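Local coordinates for putative glucoamylase (Bacteroides caccae ATCC 43185, PDB 4QT9), which probably hydrolyses glycosidic bonds in glucan-like carbohydrates, as a putative glucoamylase built on an alpha/alpha toroid fold, at residues R50-G55 with A318-D323; G127-G132 with W196-P201; S240-K243 with E248-L251; V274-K277 with S283-H286; Y376-F379 with N384-P387. One frame throughout, in Å; residues are numbered along the deposited sequence. Where two conformers were deposited one is given.

Interaction 1. Residues R50-G55 with A318-D323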
# COMPACT_ATOMS: atom_id res chain seq x y z
N ARG A 50 -6.98 -5.14 -11.10
CA ARG A 50 -6.17 -4.95 -12.30
C ARG A 50 -6.91 -4.19 -13.42
O ARG A 50 -8.15 -4.18 -13.47
CB ARG A 50 -5.71 -6.32 -12.84
CG ARG A 50 -6.79 -7.19 -13.51
CD ARG A 50 -6.39 -8.65 -13.56
NE ARG A 50 -6.73 -9.34 -12.31
CZ ARG A 50 -5.87 -9.89 -11.45
NH1 ARG A 50 -4.56 -9.81 -11.66
NH2 ARG A 50 -6.31 -10.52 -10.38
N TYR A 51 -6.12 -3.60 -14.33
CA TYR A 51 -6.60 -2.92 -15.53
C TYR A 51 -5.71 -3.34 -16.69
O TYR A 51 -4.49 -3.14 -16.64
CB TYR A 51 -6.62 -1.38 -15.36
CG TYR A 51 -7.35 -0.70 -16.50
CD1 TYR A 51 -6.71 -0.44 -17.71
CD2 TYR A 51 -8.68 -0.35 -16.38
CE1 TYR A 51 -7.39 0.11 -18.78
CE2 TYR A 51 -9.38 0.21 -17.44
CZ TYR A 51 -8.73 0.45 -18.64
OH TYR A 51 -9.41 1.05 -19.68
N HIS A 52 -6.30 -4.00 -17.68
CA HIS A 52 -5.56 -4.49 -18.85
C HIS A 52 -5.96 -3.68 -20.08
O HIS A 52 -7.11 -3.75 -20.51
CB HIS A 52 -5.78 -6.02 -19.07
CG HIS A 52 -5.26 -6.88 -17.94
ND1 HIS A 52 -5.41 -8.25 -17.95
CD2 HIS A 52 -4.58 -6.53 -16.82
CE1 HIS A 52 -4.81 -8.70 -16.86
NE2 HIS A 52 -4.29 -7.70 -16.15
N VAL A 53 -5.01 -2.89 -20.62
CA VAL A 53 -5.24 -2.04 -21.81
C VAL A 53 -5.72 -2.91 -23.00
O VAL A 53 -6.56 -2.47 -23.77
CB VAL A 53 -3.97 -1.22 -22.17
CG1 VAL A 53 -4.15 -0.43 -23.47
CG2 VAL A 53 -3.56 -0.29 -21.03
N ASP A 54 -5.24 -4.17 -23.09
CA ASP A 54 -5.56 -5.14 -24.14
C ASP A 54 -6.99 -5.68 -24.07
O ASP A 54 -7.46 -6.25 -25.05
CB ASP A 54 -4.55 -6.33 -24.12
CG ASP A 54 -4.29 -6.94 -22.75
OD1 ASP A 54 -3.56 -6.29 -21.94
OD2 ASP A 54 -4.74 -8.08 -22.50
N GLY A 55 -7.66 -5.51 -22.91
CA GLY A 55 -9.04 -5.95 -22.69
C GLY A 55 -9.19 -7.43 -22.39
O GLY A 55 -10.32 -7.93 -22.30
N ALA A 318 7.09 -7.33 -5.60
CA ALA A 318 6.01 -8.20 -6.05
C ALA A 318 5.20 -7.50 -7.18
O ALA A 318 4.89 -6.31 -7.07
CB ALA A 318 5.10 -8.54 -4.88
N SER A 319 4.95 -8.21 -8.30
CA SER A 319 4.22 -7.69 -9.46
C SER A 319 4.02 -8.77 -10.49
O SER A 319 4.55 -9.88 -10.34
CB SER A 319 4.99 -6.53 -10.11
OG SER A 319 6.24 -6.95 -10.65
N TYR A 320 3.32 -8.44 -11.58
CA TYR A 320 3.26 -9.34 -12.73
C TYR A 320 4.66 -9.72 -13.10
O TYR A 320 5.60 -8.92 -12.93
CB TYR A 320 2.58 -8.66 -13.92
CG TYR A 320 1.07 -8.60 -13.82
CD1 TYR A 320 0.32 -9.74 -13.53
CD2 TYR A 320 0.38 -7.42 -14.13
CE1 TYR A 320 -1.07 -9.70 -13.48
CE2 TYR A 320 -1.02 -7.38 -14.11
CZ TYR A 320 -1.74 -8.52 -13.80
OH TYR A 320 -3.10 -8.50 -13.81
N SER A 321 4.83 -10.95 -13.59
CA SER A 321 6.14 -11.42 -14.01
C SER A 321 6.00 -12.10 -15.35
O SER A 321 4.87 -12.37 -15.78
CB SER A 321 6.73 -12.36 -12.97
OG SER A 321 8.11 -12.59 -13.19
N VAL A 322 7.15 -12.37 -16.03
CA VAL A 322 7.19 -13.01 -17.35
C VAL A 322 6.31 -14.28 -17.37
O VAL A 322 5.50 -14.44 -18.28
CB VAL A 322 8.64 -13.33 -17.81
CG1 VAL A 322 8.67 -13.77 -19.28
CG2 VAL A 322 9.56 -12.13 -17.62
N ASP A 323 6.41 -15.14 -16.34
CA ASP A 323 5.62 -16.37 -16.28
C ASP A 323 4.38 -16.27 -15.35
O ASP A 323 3.89 -17.31 -14.90
CB ASP A 323 6.51 -17.56 -15.86
CG ASP A 323 7.48 -18.03 -16.94
OD1 ASP A 323 7.16 -17.85 -18.15
OD2 ASP A 323 8.54 -18.59 -16.58
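With CG set between the backbone N and the carbonyl carbon (chi1 72°) and a further bend at chi3, the side chain of Arg50 curls round to present NH1 to the phenol of Tyr320, whose ring leaves strand 318-321 with CG beside its own backbone N (chi1 -78°). The CA atoms of Arg50 and Tyr320 are 10.4 Å apart, so a long, rigid tyrosine suits the task of bridging the two strands. Arg50 NH1 donates to Tyr320 OH over 2.9 Å, in the guanidinium plane and almost straight at 165°. His52 NE2 meets the same oxygen at 2.7 Å, with Tyr320 OH at the imidazole edge; either atom could be the donor. Two bonds therefore grip one buried hydroxyl. Around them, Arg50 NE forms a salt bridge with Asp61, while Val56 O bonds His52 ND1 and Tyr57 stacks on the imidazole, fixing its rotation. A leucine in place of Arg50 would probably leave Asp61 without its cationic mate and Tyr320 OH gripped by the histidine alone. Arg50 and His52, alternate residues of one strand, thus join, through two hydrogen bonds to one phenol oxygen, the two-stranded sheet 50-52/389-391 to the beta hairpin 318-321/324-327 within the alpha/alpha toroid.

Interaction 2. Residues G127-G132 with W196-P201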
# COMPACT_ATOMS: atom_id res chain seq x y z
N GLY A 127 -8.94 -17.13 -2.37
CA GLY A 127 -8.55 -18.54 -2.33
C GLY A 127 -9.73 -19.24 -1.69
O GLY A 127 -10.54 -18.57 -1.06
N GLN A 128 -9.86 -20.57 -1.84
CA GLN A 128 -11.02 -21.32 -1.30
C GLN A 128 -11.40 -20.91 0.15
O GLN A 128 -12.51 -20.41 0.39
CB GLN A 128 -10.76 -22.84 -1.35
CG GLN A 128 -12.03 -23.71 -1.22
CD GLN A 128 -11.74 -25.13 -0.77
OE1 GLN A 128 -10.91 -25.84 -1.35
NE2 GLN A 128 -12.45 -25.57 0.26
N LYS A 129 -10.48 -21.09 1.09
CA LYS A 129 -10.73 -20.80 2.49
C LYS A 129 -10.55 -19.30 2.85
O LYS A 129 -10.87 -18.91 3.97
CB LYS A 129 -9.88 -21.72 3.37
CG LYS A 129 -10.25 -23.19 3.17
CD LYS A 129 -9.41 -24.14 4.00
CE LYS A 129 -9.96 -25.55 3.94
NZ LYS A 129 -9.17 -26.48 4.80
N ASP A 130 -10.13 -18.46 1.90
CA ASP A 130 -9.99 -17.03 2.09
C ASP A 130 -11.24 -16.35 1.49
O ASP A 130 -11.18 -15.68 0.45
CB ASP A 130 -8.66 -16.52 1.48
CG ASP A 130 -8.29 -15.07 1.78
OD1 ASP A 130 -9.09 -14.38 2.47
OD2 ASP A 130 -7.24 -14.62 1.30
N ASN A 131 -12.40 -16.59 2.13
CA ASN A 131 -13.72 -16.10 1.69
C ASN A 131 -14.34 -15.15 2.74
O ASN A 131 -15.54 -14.94 2.77
CB ASN A 131 -14.65 -17.31 1.45
CG ASN A 131 -14.97 -18.14 2.69
OD1 ASN A 131 -14.29 -18.09 3.72
ND2 ASN A 131 -15.99 -18.96 2.61
N GLY A 132 -13.52 -14.62 3.63
CA GLY A 132 -14.05 -13.77 4.69
C GLY A 132 -13.24 -12.51 4.83
O GLY A 132 -12.88 -11.89 3.85
N TRP A 196 -10.97 -20.08 11.63
CA TRP A 196 -9.56 -19.70 11.72
C TRP A 196 -8.62 -20.63 10.90
O TRP A 196 -7.41 -20.50 11.06
CB TRP A 196 -9.10 -19.68 13.20
CG TRP A 196 -9.94 -18.77 14.07
CD1 TRP A 196 -10.93 -19.13 14.94
CD2 TRP A 196 -9.93 -17.33 14.05
NE1 TRP A 196 -11.54 -18.02 15.45
CE2 TRP A 196 -10.94 -16.89 14.94
CE3 TRP A 196 -9.18 -16.36 13.34
CZ2 TRP A 196 -11.21 -15.54 15.15
CZ3 TRP A 196 -9.45 -15.01 13.57
CH2 TRP A 196 -10.45 -14.62 14.46
N GLU A 197 -9.16 -21.50 9.99
CA GLU A 197 -8.39 -22.49 9.20
C GLU A 197 -7.20 -21.93 8.38
O GLU A 197 -6.24 -22.68 8.15
CB GLU A 197 -9.30 -23.32 8.29
CG GLU A 197 -9.82 -24.56 9.00
CD GLU A 197 -11.04 -25.23 8.40
OE1 GLU A 197 -10.98 -25.63 7.21
OE2 GLU A 197 -12.04 -25.38 9.13
N MSE A 198 -7.23 -20.64 7.98
CA MSE A 198 -6.08 -20.04 7.28
C MSE A 198 -4.88 -19.96 8.22
O MSE A 198 -3.74 -20.04 7.77
CB MSE A 198 -6.42 -18.65 6.72
CG MSE A 198 -7.44 -18.68 5.58
SE MSE A 198 -6.66 -19.16 3.89
CE MSE A 198 -6.52 -21.13 4.11
N ASP A 199 -5.16 -19.83 9.53
CA ASP A 199 -4.19 -19.85 10.63
C ASP A 199 -2.87 -19.10 10.31
O ASP A 199 -1.80 -19.70 10.24
CB ASP A 199 -3.90 -21.32 11.00
CG ASP A 199 -2.99 -21.50 12.19
OD1 ASP A 199 -3.21 -20.82 13.22
OD2 ASP A 199 -2.01 -22.28 12.08
N PHE A 200 -2.97 -17.77 10.12
CA PHE A 200 -1.79 -16.96 9.85
C PHE A 200 -1.64 -15.84 10.91
O PHE A 200 -2.10 -14.73 10.65
CB PHE A 200 -1.85 -16.38 8.43
CG PHE A 200 -0.53 -15.93 7.85
CD1 PHE A 200 0.27 -15.01 8.52
CD2 PHE A 200 -0.10 -16.38 6.61
CE1 PHE A 200 1.50 -14.60 7.99
CE2 PHE A 200 1.12 -15.95 6.07
CZ PHE A 200 1.90 -15.06 6.77
N PRO A 201 -1.01 -16.09 12.08
CA PRO A 201 -0.77 -14.98 13.04
C PRO A 201 0.34 -14.07 12.46
O PRO A 201 1.31 -14.60 11.95
CB PRO A 201 -0.37 -15.69 14.33
CG PRO A 201 0.15 -17.02 13.90
CD PRO A 201 -0.37 -17.35 12.53
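Lys129 and Glu197 approach at a slant, each chain stretched out beyond CG, and their ends meet where Lys129 NZ donates to Glu197 OE1 at 3.1 Å. This salt bridge uses the anti lone pair of OE1, on the side away from the other carboxylate oxygen. Lys129 CE comes along beside Glu197 OE1 with NZ. Nearer the backbone of Lys129 runs Met198, present as selenomethionine; bends at chi2 and chi3 hook its end back across the base of Lys129, and its CE presses against Lys129 CB at 3.5 Å, a tight carbon contact. The contact joins two type I beta turns, Gly127 to Asp130 and Trp196 to Asp199, in two loops of the toroid; their central residues, Lys129 on one and Glu197 with Met198 on the other, face each other. A flexible methionine-type chain suits this place because it can mould itself to the neighbouring turn: Met198 SE rests 4.1 Å from Asp130 CB and 4.0 Å from the carbonyl C of Lys129. Strand 189-190 lies beside both turns, with His189 touched by the side chains of Asp130 and Met198, while Lys129 also packs on Tyr194.

Interaction 3. Residues S240-K243 with E248-L251; sequences SPHK and ELHL
A two-stranded antiparallel beta hairpin pairs residues 240-243 with 248-251, the short strand axes lying 4.5 Å apart at 161°. Its regular part holds two bridges, the hydrogen-bonded pair His242 and Leu249 and the non-hydrogen-bonded pair Lys243 and Glu248. In the first, His242 N donates to Leu249 O at 3.0 Å, and Leu249 N returns a bond to His242 O at 2.8 Å. Toward Ser240 and His250 the ladder becomes irregular. His250 takes a helix-like psi of -31°, and its carbonyl O accepts from Ser240 N at 2.9 Å along a more bent path. Pro241 lies between these bonded residues and, having no N-H to offer, suits a position where none is needed; its CA makes a CH...O contact of 3.2 Å to Leu249 O. The imidazole of His242, placed by chi1 60° between the backbone N and the carbonyl carbon, folds back along its own strand so that ND1 donates to Ser240 O at 2.7 Å, in the ring plane. Leu251 O lies at the ring edge, 3.1 Å from His242 CE1, and Leu249 CB covers one face. NE2 bonds Glu257 O; with carbonyls at both nitrogens, the ring may well be protonated. Lys243 and Glu248 lie on the face of the hairpin opposite His242 and Leu249, where Lys243 CD packs 4.0 Å from Glu248 CB although their charged ends do not touch. Leu249 and Leu251 turn their apolar side chains onto helix 284-301, from which Glu287 accepts a hydrogen bond from His250 N and Asn290 bonds Glu248 O, fastening the hairpin to that helix.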
# COMPACT_ATOMS: atom_id res chain seq x y z
N SER A 240 17.08 -7.77 14.60
CA SER A 240 18.10 -8.73 14.20
C SER A 240 19.06 -8.06 13.23
O SER A 240 18.94 -8.28 12.02
CB SER A 240 17.45 -9.97 13.58
OG SER A 240 18.36 -11.04 13.42
N PRO A 241 19.99 -7.20 13.71
CA PRO A 241 20.88 -6.50 12.78
C PRO A 241 21.72 -7.45 11.92
O PRO A 241 22.27 -8.43 12.42
CB PRO A 241 21.75 -5.64 13.70
CG PRO A 241 20.93 -5.46 14.95
CD PRO A 241 20.24 -6.78 15.11
N HIS A 242 21.72 -7.21 10.59
CA HIS A 242 22.49 -7.99 9.61
C HIS A 242 22.78 -7.13 8.39
O HIS A 242 22.10 -6.12 8.15
CB HIS A 242 21.76 -9.29 9.21
CG HIS A 242 20.43 -9.04 8.59
ND1 HIS A 242 19.36 -8.57 9.34
CD2 HIS A 242 20.03 -9.16 7.30
CE1 HIS A 242 18.36 -8.42 8.49
NE2 HIS A 242 18.71 -8.78 7.26
N LYS A 243 23.78 -7.52 7.61
CA LYS A 243 24.19 -6.81 6.41
C LYS A 243 23.71 -7.52 5.17
O LYS A 243 23.70 -8.76 5.11
CB LYS A 243 25.72 -6.66 6.38
CG LYS A 243 26.29 -5.81 7.51
CD LYS A 243 26.52 -4.35 7.11
CE LYS A 243 27.85 -4.11 6.43
NZ LYS A 243 28.99 -4.16 7.37
N GLU A 248 23.61 -2.11 6.20
CA GLU A 248 23.11 -2.56 7.49
C GLU A 248 21.58 -2.43 7.59
O GLU A 248 21.02 -1.35 7.43
CB GLU A 248 23.83 -1.76 8.60
CG GLU A 248 23.35 -2.02 10.02
CD GLU A 248 23.78 -3.35 10.62
OE1 GLU A 248 25.00 -3.55 10.82
OE2 GLU A 248 22.88 -4.16 10.93
N LEU A 249 20.91 -3.56 7.89
CA LEU A 249 19.47 -3.60 8.18
C LEU A 249 19.30 -3.96 9.68
O LEU A 249 20.03 -4.81 10.20
CB LEU A 249 18.70 -4.56 7.26
CG LEU A 249 18.76 -4.26 5.75
CD1 LEU A 249 18.11 -5.37 4.99
CD2 LEU A 249 18.06 -2.93 5.38
N HIS A 250 18.39 -3.26 10.37
CA HIS A 250 18.20 -3.44 11.82
C HIS A 250 17.19 -4.53 12.19
O HIS A 250 17.33 -5.17 13.23
CB HIS A 250 17.72 -2.10 12.43
CG HIS A 250 17.62 -2.11 13.92
ND1 HIS A 250 18.74 -2.21 14.72
CD2 HIS A 250 16.52 -2.04 14.70
CE1 HIS A 250 18.28 -2.20 15.96
NE2 HIS A 250 16.95 -2.11 16.00
N LEU A 251 16.18 -4.74 11.34
CA LEU A 251 15.08 -5.65 11.64
C LEU A 251 15.22 -7.04 11.06
O LEU A 251 15.94 -7.23 10.08
CB LEU A 251 13.74 -5.04 11.13
CG LEU A 251 13.41 -3.63 11.60
CD1 LEU A 251 12.16 -3.13 10.95
CD2 LEU A 251 13.29 -3.56 13.15

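Interaction 4. Residues V274-K277 with S283-H286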
# COMPACT_ATOMS: atom_id res chain seq x y z
N VAL A 274 9.34 9.85 8.71
CA VAL A 274 10.35 10.85 9.08
C VAL A 274 10.34 11.10 10.62
O VAL A 274 9.34 11.52 11.20
CB VAL A 274 10.25 12.16 8.26
CG1 VAL A 274 11.36 13.15 8.68
CG2 VAL A 274 10.33 11.87 6.75
N GLY A 275 11.46 10.76 11.26
CA GLY A 275 11.63 10.91 12.70
C GLY A 275 10.87 9.90 13.54
O GLY A 275 10.84 10.03 14.76
N LEU A 276 10.26 8.89 12.90
CA LEU A 276 9.49 7.86 13.60
C LEU A 276 10.43 6.84 14.23
O LEU A 276 11.30 6.29 13.56
CB LEU A 276 8.47 7.17 12.66
CG LEU A 276 7.45 6.19 13.30
CD1 LEU A 276 6.39 6.94 14.09
CD2 LEU A 276 6.76 5.30 12.23
N LYS A 277 10.22 6.58 15.52
CA LYS A 277 11.01 5.62 16.27
C LYS A 277 10.17 4.94 17.32
O LYS A 277 9.14 5.48 17.74
CB LYS A 277 12.24 6.30 16.91
CG LYS A 277 11.93 7.20 18.10
CD LYS A 277 13.07 8.17 18.43
CE LYS A 277 13.00 9.45 17.62
NZ LYS A 277 11.76 10.22 17.88
N SER A 283 14.99 4.55 14.05
CA SER A 283 14.51 5.36 12.92
C SER A 283 13.93 4.48 11.81
O SER A 283 14.68 3.84 11.06
CB SER A 283 15.64 6.22 12.33
OG SER A 283 15.21 6.94 11.18
N TYR A 284 12.59 4.49 11.66
CA TYR A 284 11.91 3.75 10.59
C TYR A 284 12.29 4.36 9.23
O TYR A 284 12.46 3.62 8.25
CB TYR A 284 10.39 3.69 10.84
CG TYR A 284 10.07 2.63 11.88
CD1 TYR A 284 10.05 1.28 11.55
CD2 TYR A 284 9.89 2.98 13.22
CE1 TYR A 284 9.83 0.30 12.52
CE2 TYR A 284 9.65 2.01 14.19
CZ TYR A 284 9.61 0.67 13.83
OH TYR A 284 9.40 -0.31 14.78
N PHE A 285 12.57 5.68 9.19
CA PHE A 285 13.02 6.33 7.95
C PHE A 285 14.35 5.73 7.43
O PHE A 285 14.45 5.41 6.24
CB PHE A 285 13.21 7.86 8.14
CG PHE A 285 13.59 8.56 6.86
CD1 PHE A 285 12.63 8.94 5.94
CD2 PHE A 285 14.93 8.77 6.54
CE1 PHE A 285 12.99 9.55 4.73
CE2 PHE A 285 15.29 9.37 5.33
CZ PHE A 285 14.32 9.77 4.44
N HIS A 286 15.35 5.60 8.32
CA HIS A 286 16.66 5.09 7.94
C HIS A 286 16.60 3.59 7.66
O HIS A 286 17.29 3.14 6.76
CB HIS A 286 17.72 5.45 8.98
CG HIS A 286 18.04 6.91 8.96
ND1 HIS A 286 17.51 7.77 9.90
CD2 HIS A 286 18.74 7.63 8.05
CE1 HIS A 286 17.95 8.97 9.57
NE2 HIS A 286 18.70 8.94 8.47
O HOH W 1 14.06 10.13 10.46
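Leu276 O receives the N-H of Tyr284 just where helix 284-301 begins, so that the start of strand 276-277 meets a capped helix N-terminus. This is the tight part of the contact. The bond is 2.9 Å long and nearly straight at 168°, and it satisfies a first-turn N-H that has no carbonyl within the helix to serve. The same oxygen takes a CH...O contact from Ser283 CA at 3.4 Å and lies at the edge of the Tyr284 ring, 3.6 Å from CD2. Leucine suits this buried spot because its branch continues the packing: Leu276 CD2 touches Tyr284 CD2 at 4.0 Å, the two side chains crossing at a slant. The phenol end is held separately, its OH bonded to Asp278. Toward Val274 the contact thins out. This residue is exposed, and its CG2 meets Phe285 CD1 at 3.8 Å while the side chains run alongside one another, pointing the same way. Gly275, with phi of 73°, makes a bend that a residue with a side chain would adopt less readily. On this loose side a water accepts from Gly275 N at 2.8 Å, with a long, weak link to Ser283. Serine is apt as the N-cap because its short hydroxyl can turn back over the first helical turn: among its partners, Ser283 OG accepts from the backbone His286 N at 3.2 Å, with an angle of 164°.

Interaction 5. Residues Y376-F379 with N384-P387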
# COMPACT_ATOMS: atom_id res chain seq x y z
N TYR A 376 3.38 1.18 -16.59
CA TYR A 376 2.84 -0.17 -16.56
C TYR A 376 3.46 -0.93 -15.39
O TYR A 376 4.46 -0.48 -14.80
CB TYR A 376 3.06 -0.87 -17.90
CG TYR A 376 2.24 -0.26 -19.01
CD1 TYR A 376 0.84 -0.20 -18.94
CD2 TYR A 376 2.84 0.15 -20.20
CE1 TYR A 376 0.08 0.31 -19.98
CE2 TYR A 376 2.09 0.68 -21.25
CZ TYR A 376 0.71 0.74 -21.14
OH TYR A 376 -0.04 1.24 -22.17
N ASP A 377 2.83 -2.04 -14.99
CA ASP A 377 3.18 -2.80 -13.77
C ASP A 377 4.64 -3.31 -13.68
O ASP A 377 5.31 -3.17 -12.65
CB ASP A 377 2.27 -4.00 -13.63
CG ASP A 377 2.28 -4.50 -12.23
OD1 ASP A 377 2.09 -3.67 -11.32
OD2 ASP A 377 2.54 -5.71 -12.03
N ALA A 378 5.08 -4.00 -14.72
CA ALA A 378 6.39 -4.59 -14.73
C ALA A 378 6.84 -4.76 -16.15
O ALA A 378 6.02 -4.62 -17.04
CB ALA A 378 6.35 -5.93 -14.02
N PHE A 379 8.14 -5.01 -16.36
CA PHE A 379 8.69 -5.23 -17.70
C PHE A 379 10.03 -5.94 -17.60
O PHE A 379 10.74 -5.81 -16.60
CB PHE A 379 8.82 -3.91 -18.51
CG PHE A 379 9.85 -2.94 -17.98
CD1 PHE A 379 11.18 -3.01 -18.39
CD2 PHE A 379 9.50 -1.97 -17.04
CE1 PHE A 379 12.14 -2.14 -17.87
CE2 PHE A 379 10.45 -1.09 -16.53
CZ PHE A 379 11.77 -1.18 -16.95
N ASN A 384 12.07 -8.96 -23.53
CA ASN A 384 11.33 -8.03 -24.40
C ASN A 384 9.81 -8.16 -24.11
O ASN A 384 8.97 -8.25 -25.00
CB ASN A 384 11.68 -8.23 -25.90
CG ASN A 384 13.11 -7.88 -26.15
OD1 ASN A 384 13.96 -8.76 -26.39
ND2 ASN A 384 13.46 -6.63 -25.88
N TRP A 385 9.51 -8.21 -22.80
CA TRP A 385 8.18 -8.38 -22.26
C TRP A 385 7.72 -7.03 -21.69
O TRP A 385 8.26 -6.58 -20.69
CB TRP A 385 8.25 -9.50 -21.19
CG TRP A 385 6.97 -9.72 -20.44
CD1 TRP A 385 5.84 -10.32 -20.90
CD2 TRP A 385 6.73 -9.38 -19.07
NE1 TRP A 385 4.89 -10.38 -19.89
CE2 TRP A 385 5.42 -9.82 -18.75
CE3 TRP A 385 7.50 -8.76 -18.06
CZ2 TRP A 385 4.85 -9.61 -17.49
CZ3 TRP A 385 6.93 -8.56 -16.81
CH2 TRP A 385 5.62 -8.97 -16.54
N TYR A 386 6.80 -6.36 -22.38
CA TYR A 386 6.27 -5.03 -22.00
C TYR A 386 4.73 -5.06 -21.89
O TYR A 386 4.03 -4.50 -22.74
CB TYR A 386 6.76 -3.96 -22.99
CG TYR A 386 8.27 -3.82 -23.03
CD1 TYR A 386 8.94 -3.04 -22.10
CD2 TYR A 386 9.02 -4.44 -24.04
CE1 TYR A 386 10.33 -2.93 -22.11
CE2 TYR A 386 10.42 -4.32 -24.07
CZ TYR A 386 11.07 -3.55 -23.11
OH TYR A 386 12.43 -3.38 -23.14
N PRO A 387 4.17 -5.71 -20.84
CA PRO A 387 2.71 -5.79 -20.72
C PRO A 387 2.05 -4.43 -20.51
O PRO A 387 2.53 -3.60 -19.76
CB PRO A 387 2.49 -6.70 -19.50
CG PRO A 387 3.74 -6.55 -18.69
CD PRO A 387 4.83 -6.42 -19.72
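Trp385 lays its six-membered ring beside the Ala378-Phe379 backbone, with CZ3 3.9 Å from Ala378 CB and CE3 3.7 Å from Phe379 CA. Pro387 fills the next place, its CG 3.4 Å from Ala378 O. Further along, Tyr376 CB touches Pro387 O at 3.3 Å. Phe379 and Tyr386 bring their rings to within 14° of parallel but slid so far apart that they barely overlap; they meet at their near margins, Phe379 CB against Tyr386 CD1 at 3.7 Å and Phe379 CD1 close to Tyr386 CE1. Backbone CH also contributes, Phe379 CA meeting Trp385 O at 3.3 Å. What positions the indole is its chi1 of 175°, which sends it along the chain until Pro387 CD sits over the centre of one of its faces, 3.5 Å above the ring plane, a CH-rich partner well matched to a flat ring. An alanine in place of Trp385 would probably open a gap beside Ala378 and leave Pro387 without the indole face it packs on. Asn384 and Trp385 together face a single residue opposite, a G1 beta bulge, and asparagine tolerates the positive phi this needs. The loop lies between strands 374-375 and 389-391: Asp377 pairs through its backbone with Arg389, and Trp385 packs on Tyr320 of strand 318-321.

Overall arrangement
From the N terminus, interaction 1 opens at 50-55 and closes only at 318-323, spanning a long loop that holds interactions 2, 3 and 4. Within it, interaction 2 joins two irregular loops across 63 residues, and then come the short closures of interaction 3, a hairpin, and interaction 4, a strand start against helix 284-301. These three follow in series without crossing. The centres of interactions 3 and 4 are about 15 Å apart, and helix 284-301 backs the hairpin. Interaction 5 follows interaction 1, closing a short loop between strands 374-375 and 389-391, yet touches it: Asp377 OD2 meets Tyr320 N at 2.9 Å. Interactions 1 and 4 lie on opposite sides of the chain's centre.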